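Local coordinates for protein agmatine N-acetyltransferase (Drosophila melanogaster, PDB 7CIW) that probably transfers the acetyl group of acetyl-CoA to the primary amine of agmatine, as a GNAT-fold arylalkylamine N-acetyltransferase, at residues 100-105 with 197-202; 21-26 with 48-53. The protein carries 1 engineered substitution. All blocks are in the same frame, centred on the assembly; numbering follows the deposited sequence.

Interaction 1: residues 100-105 with 197-202. With G0R (N-(4-carbamimidamidobutyl)ethanamide), chain C.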
loop_
_atom_site.group_PDB
_atom_site.type_symbol
_atom_site.label_atom_id
_atom_site.label_comp_id
_atom_site.label_asym_id
_atom_site.label_seq_id
_atom_site.Cartn_x
_atom_site.Cartn_y
_atom_site.Cartn_z
ATOM N N TRP A 100 -3.003 14.279 4.400
ATOM C CA TRP A 100 -2.156 13.194 4.881
ATOM C C TRP A 100 -2.499 12.833 6.320
ATOM O O TRP A 100 -2.519 11.651 6.681
ATOM C CB TRP A 100 -0.688 13.602 4.740
ATOM C CG TRP A 100 0.365 12.595 5.115
ATOM C CD1 TRP A 100 1.489 12.841 5.842
ATOM C CD2 TRP A 100 0.426 11.207 4.749
ATOM N NE1 TRP A 100 2.247 11.703 5.961
ATOM C CE2 TRP A 100 1.617 10.683 5.300
ATOM C CE3 TRP A 100 -0.401 10.360 4.011
ATOM C CZ2 TRP A 100 1.985 9.350 5.152
ATOM C CZ3 TRP A 100 -0.033 9.048 3.864
ATOM C CH2 TRP A 100 1.153 8.548 4.425
ATOM N N GLY A 101 -2.795 13.837 7.151
ATOM C CA GLY A 101 -3.175 13.559 8.527
ATOM C C GLY A 101 -4.434 12.717 8.635
ATOM O O GLY A 101 -4.517 11.824 9.481
ATOM N N SER A 102 -5.432 12.994 7.786
ATOM C CA SER A 102 -6.652 12.188 7.771
ATOM C C SER A 102 -6.366 10.761 7.313
ATOM O O SER A 102 -6.868 9.792 7.901
ATOM C CB SER A 102 -7.697 12.836 6.862
ATOM O OG SER A 102 -8.147 14.066 7.392
ATOM N N ILE A 103 -5.553 10.619 6.267
ATOM C CA ILE A 103 -5.201 9.292 5.775
ATOM C C ILE A 103 -4.399 8.536 6.833
ATOM O O ILE A 103 -4.670 7.365 7.131
ATOM C CB ILE A 103 -4.437 9.418 4.441
ATOM C CG1 ILE A 103 -5.352 10.032 3.368
ATOM C CG2 ILE A 103 -3.838 8.076 4.007
ATOM C CD1 ILE A 103 -4.696 10.248 2.009
ATOM N N LEU A 104 -3.421 9.206 7.445
ATOM C CA LEU A 104 -2.623 8.560 8.482
ATOM C C LEU A 104 -3.458 8.180 9.697
ATOM O O LEU A 104 -3.194 7.154 10.331
ATOM C CB LEU A 104 -1.480 9.467 8.919
ATOM C CG LEU A 104 -0.191 9.324 8.114
ATOM C CD1 LEU A 104 0.791 10.390 8.558
ATOM C CD2 LEU A 104 0.405 7.931 8.265
ATOM N N HIS A 105 -4.467 8.981 10.047
ATOM C CA HIS A 105 -5.258 8.603 11.217
ATOM C C HIS A 105 -6.038 7.313 10.966
ATOM O O HIS A 105 -6.147 6.467 11.864
ATOM C CB HIS A 105 -6.179 9.746 11.634
ATOM C CG HIS A 105 -5.551 10.677 12.626
ATOM N ND1 HIS A 105 -4.882 11.825 12.256
ATOM C CD2 HIS A 105 -5.466 10.614 13.977
ATOM C CE1 HIS A 105 -4.433 12.439 13.337
ATOM N NE2 HIS A 105 -4.771 11.724 14.394
ATOM N N GLN A 197 -16.776 13.942 12.522
ATOM C CA GLN A 197 -16.972 13.909 11.078
ATOM C C GLN A 197 -16.331 12.654 10.509
ATOM O O GLN A 197 -15.246 12.263 10.936
ATOM C CB GLN A 197 -16.350 15.135 10.412
ATOM C CG GLN A 197 -16.869 16.463 10.915
ATOM C CD GLN A 197 -16.685 17.562 9.887
ATOM O OE1 GLN A 197 -16.669 18.746 10.220
ATOM N NE2 GLN A 197 -16.538 17.169 8.624
ATOM N N GLN A 198 -17.004 12.023 9.547
ATOM C CA GLN A 198 -16.426 10.848 8.900
ATOM C C GLN A 198 -15.148 11.231 8.159
ATOM O O GLN A 198 -15.140 12.173 7.364
ATOM C CB GLN A 198 -17.437 10.224 7.939
ATOM C CG GLN A 198 -16.950 8.955 7.260
ATOM C CD GLN A 198 -18.003 8.340 6.368
ATOM O OE1 GLN A 198 -19.199 8.455 6.639
ATOM N NE2 GLN A 198 -17.566 7.654 5.307
ATOM N N VAL A 199 -14.061 10.501 8.423
ATOM C CA VAL A 199 -12.758 10.920 7.910
ATOM C C VAL A 199 -12.659 10.655 6.411
ATOM O O VAL A 199 -12.366 11.560 5.620
ATOM C CB VAL A 199 -11.627 10.224 8.686
ATOM C CG1 VAL A 199 -10.287 10.510 8.026
ATOM C CG2 VAL A 199 -11.618 10.703 10.126
ATOM N N ILE A 200 -12.906 9.418 6.000
ATOM C CA ILE A 200 -12.741 8.999 4.614
ATOM C C ILE A 200 -14.118 8.744 4.031
ATOM O O ILE A 200 -14.911 7.999 4.618
ATOM C CB ILE A 200 -11.875 7.734 4.509
ATOM C CG1 ILE A 200 -10.714 7.786 5.503
ATOM C CG2 ILE A 200 -11.378 7.563 3.092
ATOM C CD1 ILE A 200 -9.559 8.621 5.031
ATOM N N ARG A 201 -14.398 9.336 2.862
ATOM C CA ARG A 201 -15.626 9.060 2.115
ATOM C C ARG A 201 -15.273 8.607 0.704
ATOM O O ARG A 201 -15.287 9.410 -0.241
ATOM C CB ARG A 201 -16.552 10.274 2.067
ATOM C CG ARG A 201 -17.996 9.882 1.745
ATOM C CD ARG A 201 -18.736 10.978 0.989
ATOM N NE ARG A 201 -19.409 11.896 1.898
ATOM C CZ ARG A 201 -19.752 13.139 1.575
ATOM N NH1 ARG A 201 -19.478 13.606 0.362
ATOM N NH2 ARG A 201 -20.363 13.914 2.465
ATOM N N PRO A 202 -14.947 7.333 0.521
ATOM C CA PRO A 202 -14.490 6.863 -0.787
ATOM C C PRO A 202 -15.656 6.437 -1.658
ATOM O O PRO A 202 -16.754 6.162 -1.153
ATOM C CB PRO A 202 -13.597 5.664 -0.434
ATOM C CG PRO A 202 -14.155 5.160 0.827
ATOM C CD PRO A 202 -14.796 6.305 1.563
HETATM C C10 G0R C . -1.460 6.856 0.795
HETATM N N12 G0R C . -2.436 7.807 0.280
HETATM C C1 G0R C . -1.739 -1.424 -1.082
HETATM C C2 G0R C . -2.398 -0.050 -0.984
HETATM C C5 G0R C . -3.644 1.655 0.407
HETATM C C6 G0R C . -2.754 2.623 1.191
HETATM C C7 G0R C . -3.468 3.933 1.539
HETATM C C8 G0R C . -3.081 5.152 0.690
HETATM N N4 G0R C . -3.006 0.355 0.266
HETATM N N9 G0R C . -1.756 5.650 0.985
HETATM N N11 G0R C . -0.118 7.290 1.094
HETATM O O3 G0R C . -2.399 0.679 -1.920
HETATM O O HOH W 1 -11.194 13.815 6.374
#
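V199 has its CG1 methyl trans to the main-chain nitrogen (chi1 172°), which sends it toward helix 99-114, where it touches both the carbonyl oxygen and the CB of S102: CG1 of V199 lies 3.5 Å from S102 O and 3.7 Å from S102 CB. In I200 it is chi2 (-80°) that swings CD1 toward the helix, and that terminal methyl comes to 4.1 Å from S102 O. No direct hydrogen bond joins the segments, and the buried surface is modest at 131 Å². A single water supplies the polar link, donating to V199 O at 2.7 Å and lying 3.2 Å from S102 OG. Within the helix, H105 ND1 donates to G101 O at 2.8 Å from above the carbonyl plane, while H105 N arrives from the opposite face, so two bonds grip that oxygen and the imidazole is held. The helix also faces the bound N-acetylagmatine: W100 CZ3 approaches N11 of its guanidinium group at 3.3 Å, and I103 CD1 stands 3.7 Å from N12. Segment 197-202, in the loop between strands 181-187 and 208-215, thus covers the start of helix 99-114; I103 and I200 both touch L36 of helix 35-38, and L104 packs on helix 84-95.

Interaction 2: residues 21-26 with 48-53. With G0R (N-(4-carbamimidamidobutyl)ethanamide), chain C.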
loop_
_atom_site.group_PDB
_atom_site.type_symbol
_atom_site.label_atom_id
_atom_site.label_comp_id
_atom_site.label_asym_id
_atom_site.label_seq_id
_atom_site.Cartn_x
_atom_site.Cartn_y
_atom_site.Cartn_z
ATOM N N GLN A 21 9.984 8.994 -12.015
ATOM C CA GLN A 21 9.100 8.234 -12.885
ATOM C C GLN A 21 8.086 7.446 -12.069
ATOM O O GLN A 21 6.913 7.359 -12.440
ATOM C CB GLN A 21 9.915 7.291 -13.770
ATOM C CG GLN A 21 10.641 7.983 -14.925
ATOM C CD GLN A 21 9.811 9.073 -15.576
ATOM O OE1 GLN A 21 8.656 8.856 -15.950
ATOM N NE2 GLN A 21 10.396 10.267 -15.708
ATOM N N LEU A 22 8.524 6.863 -10.949
ATOM C CA LEU A 22 7.602 6.122 -10.090
ATOM C C LEU A 22 6.502 7.029 -9.566
ATOM O O LEU A 22 5.322 6.670 -9.584
ATOM C CB LEU A 22 8.364 5.487 -8.923
ATOM C CG LEU A 22 7.511 4.937 -7.771
ATOM C CD1 LEU A 22 6.625 3.787 -8.261
ATOM C CD2 LEU A 22 8.397 4.469 -6.609
ATOM N N MET A 23 6.875 8.207 -9.073
ATOM C CA MET A 23 5.864 9.111 -8.535
ATOM C C MET A 23 4.934 9.609 -9.637
ATOM O O MET A 23 3.730 9.757 -9.418
ATOM C CB MET A 23 6.539 10.277 -7.814
ATOM C CG MET A 23 5.564 11.206 -7.095
ATOM S SD MET A 23 4.344 10.368 -6.053
ATOM C CE MET A 23 5.420 9.533 -4.889
ATOM N N THR A 24 5.467 9.852 -10.838
ATOM C CA THR A 24 4.606 10.258 -11.941
ATOM C C THR A 24 3.553 9.198 -12.245
ATOM O O THR A 24 2.374 9.527 -12.451
ATOM C CB THR A 24 5.469 10.565 -13.164
ATOM O OG1 THR A 24 6.301 11.685 -12.846
ATOM C CG2 THR A 24 4.609 10.901 -14.375
ATOM N N PHE A 25 3.948 7.918 -12.253
ATOM C CA PHE A 25 2.960 6.853 -12.434
ATOM C C PHE A 25 1.947 6.849 -11.294
ATOM O O PHE A 25 0.737 6.742 -11.525
ATOM C CB PHE A 25 3.642 5.484 -12.533
ATOM C CG PHE A 25 2.674 4.338 -12.424
ATOM C CD1 PHE A 25 1.927 3.943 -13.522
ATOM C CD2 PHE A 25 2.471 3.693 -11.209
ATOM C CE1 PHE A 25 1.002 2.906 -13.418
ATOM C CE2 PHE A 25 1.550 2.656 -11.106
ATOM C CZ PHE A 25 0.820 2.271 -12.214
ATOM N N LEU A 26 2.427 6.933 -10.049
ATOM C CA LEU A 26 1.509 6.898 -8.913
ATOM C C LEU A 26 0.498 8.035 -8.983
ATOM O O LEU A 26 -0.684 7.840 -8.690
ATOM C CB LEU A 26 2.289 6.951 -7.598
ATOM C CG LEU A 26 3.181 5.751 -7.280
ATOM C CD1 LEU A 26 3.977 6.008 -6.001
ATOM C CD2 LEU A 26 2.348 4.478 -7.141
ATOM N N ALA A 48 4.067 15.243 2.069
ATOM C CA ALA A 48 4.494 14.252 3.048
ATOM C C ALA A 48 3.996 12.857 2.687
ATOM O O ALA A 48 4.683 11.860 2.953
ATOM C CB ALA A 48 4.004 14.654 4.437
ATOM N N ASP A 49 2.808 12.779 2.091
ATOM C CA ASP A 49 2.258 11.517 1.600
ATOM C C ASP A 49 3.166 10.911 0.538
ATOM O O ASP A 49 3.636 9.769 0.666
ATOM C CB ASP A 49 0.852 11.794 1.053
ATOM C CG ASP A 49 0.089 10.540 0.612
ATOM O OD1 ASP A 49 0.704 9.507 0.269
ATOM O OD2 ASP A 49 -1.161 10.627 0.573
ATOM N N LYS A 50 3.440 11.684 -0.516
ATOM C CA LYS A 50 4.346 11.237 -1.571
ATOM C C LYS A 50 5.720 10.892 -1.015
ATOM O O LYS A 50 6.325 9.886 -1.402
ATOM C CB LYS A 50 4.468 12.333 -2.634
ATOM C CG LYS A 50 3.121 12.728 -3.241
ATOM C CD LYS A 50 3.247 13.767 -4.361
ATOM C CE LYS A 50 3.582 15.139 -3.810
ATOM N NZ LYS A 50 3.629 16.177 -4.899
ATOM N N GLU A 51 6.237 11.731 -0.117
ATOM C CA GLU A 51 7.567 11.498 0.434
ATOM C C GLU A 51 7.625 10.193 1.217
ATOM O O GLU A 51 8.633 9.474 1.163
ATOM C CB GLU A 51 7.971 12.679 1.316
ATOM C CG GLU A 51 8.382 13.906 0.523
ATOM C CD GLU A 51 8.794 15.064 1.410
ATOM O OE1 GLU A 51 9.303 14.806 2.525
ATOM O OE2 GLU A 51 8.607 16.228 0.990
ATOM N N PHE A 52 6.561 9.862 1.948
ATOM C CA PHE A 52 6.574 8.608 2.691
ATOM C C PHE A 52 6.654 7.414 1.751
ATOM O O PHE A 52 7.423 6.475 1.991
ATOM C CB PHE A 52 5.349 8.466 3.578
ATOM C CG PHE A 52 5.195 7.070 4.102
ATOM C CD1 PHE A 52 6.154 6.545 4.958
ATOM C CD2 PHE A 52 4.171 6.252 3.670
ATOM C CE1 PHE A 52 6.059 5.249 5.428
ATOM C CE2 PHE A 52 4.072 4.943 4.138
ATOM C CZ PHE A 52 5.027 4.449 5.018
ATOM N N LEU A 53 5.842 7.412 0.692
ATOM C CA LEU A 53 5.934 6.312 -0.263
ATOM C C LEU A 53 7.354 6.183 -0.785
ATOM O O LEU A 53 7.929 5.086 -0.798
ATOM C CB LEU A 53 4.941 6.516 -1.413
ATOM C CG LEU A 53 3.480 6.230 -1.062
ATOM C CD1 LEU A 53 2.639 6.102 -2.326
ATOM C CD2 LEU A 53 3.364 4.970 -0.206
HETATM C C10 G0R C . -1.460 6.856 0.795
HETATM N N12 G0R C . -2.436 7.807 0.280
HETATM C C1 G0R C . -1.739 -1.424 -1.082
HETATM C C2 G0R C . -2.398 -0.050 -0.984
HETATM C C5 G0R C . -3.644 1.655 0.407
HETATM C C6 G0R C . -2.754 2.623 1.191
HETATM C C7 G0R C . -3.468 3.933 1.539
HETATM C C8 G0R C . -3.081 5.152 0.690
HETATM N N4 G0R C . -3.006 0.355 0.266
HETATM N N9 G0R C . -1.756 5.650 0.985
HETATM N N11 G0R C . -0.118 7.290 1.094
HETATM O O3 G0R C . -2.399 0.679 -1.920
#
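M23 opens the contact by crossing K50 at about a right angle, joining helices 19-30 and 47-54 of the GNAT acetyltransferase fold. Its chain bends at both chi2 (49°) and chi3 (60°), which lays the thioether against the lysine stem: M23 SD is 3.9 Å from K50 CG, and M23 CE is 3.7 Å from K50 CB. The CE methyl also lies 3.6 Å from K50 O, touching side chain and backbone alike, while SD lies against the side chain alone. One turn on, L26 meets L53 methyl to methyl, an apolar contact with no hydrogen bond between the two segments. The second helix also carries D49, whose side chain lines the pocket holding the product N-acetylagmatine; its carboxylate takes N11 of the ligand on OD1 at an N-H...O angle of 160° and N12 on OD2 at 3.1 Å. This pairing of two oxygens with two nitrogens fixes the guanidinium group, and Y31 OH also bonds to OD1. Putting an alanine in place of D49 takes away both oxygens and would probably leave the guanidinium group without its anionic mate and Y31 OH without this acceptor. Deeper between the helices, CD1 of L26 and CD1 of L53 close to 3.9 Å.

Both interactions reach the guanidinium end of the bound N-acetylagmatine, although their centres are 19 Å apart. Helix 47-54, from interaction 2, and helix 99-114, from interaction 1, pack directly: W100 CE3 lies 3.4 Å from D49 CG, W100 CD1 lies 3.4 Å from A48 CB, and I103 CD1 lies 3.8 Å from D49 OD2. The tryptophan and isoleucine therefore border the carboxylate as well as the ligand, and on this side the apolar groups shield it, which would be expected to strengthen its pairing with the guanidinium. Y30 OH adds another hydrogen bond to the ligand. Coenzyme A is nearer interaction 2, about 8 Å from the L26 side chain against about 11 Å from that of I103.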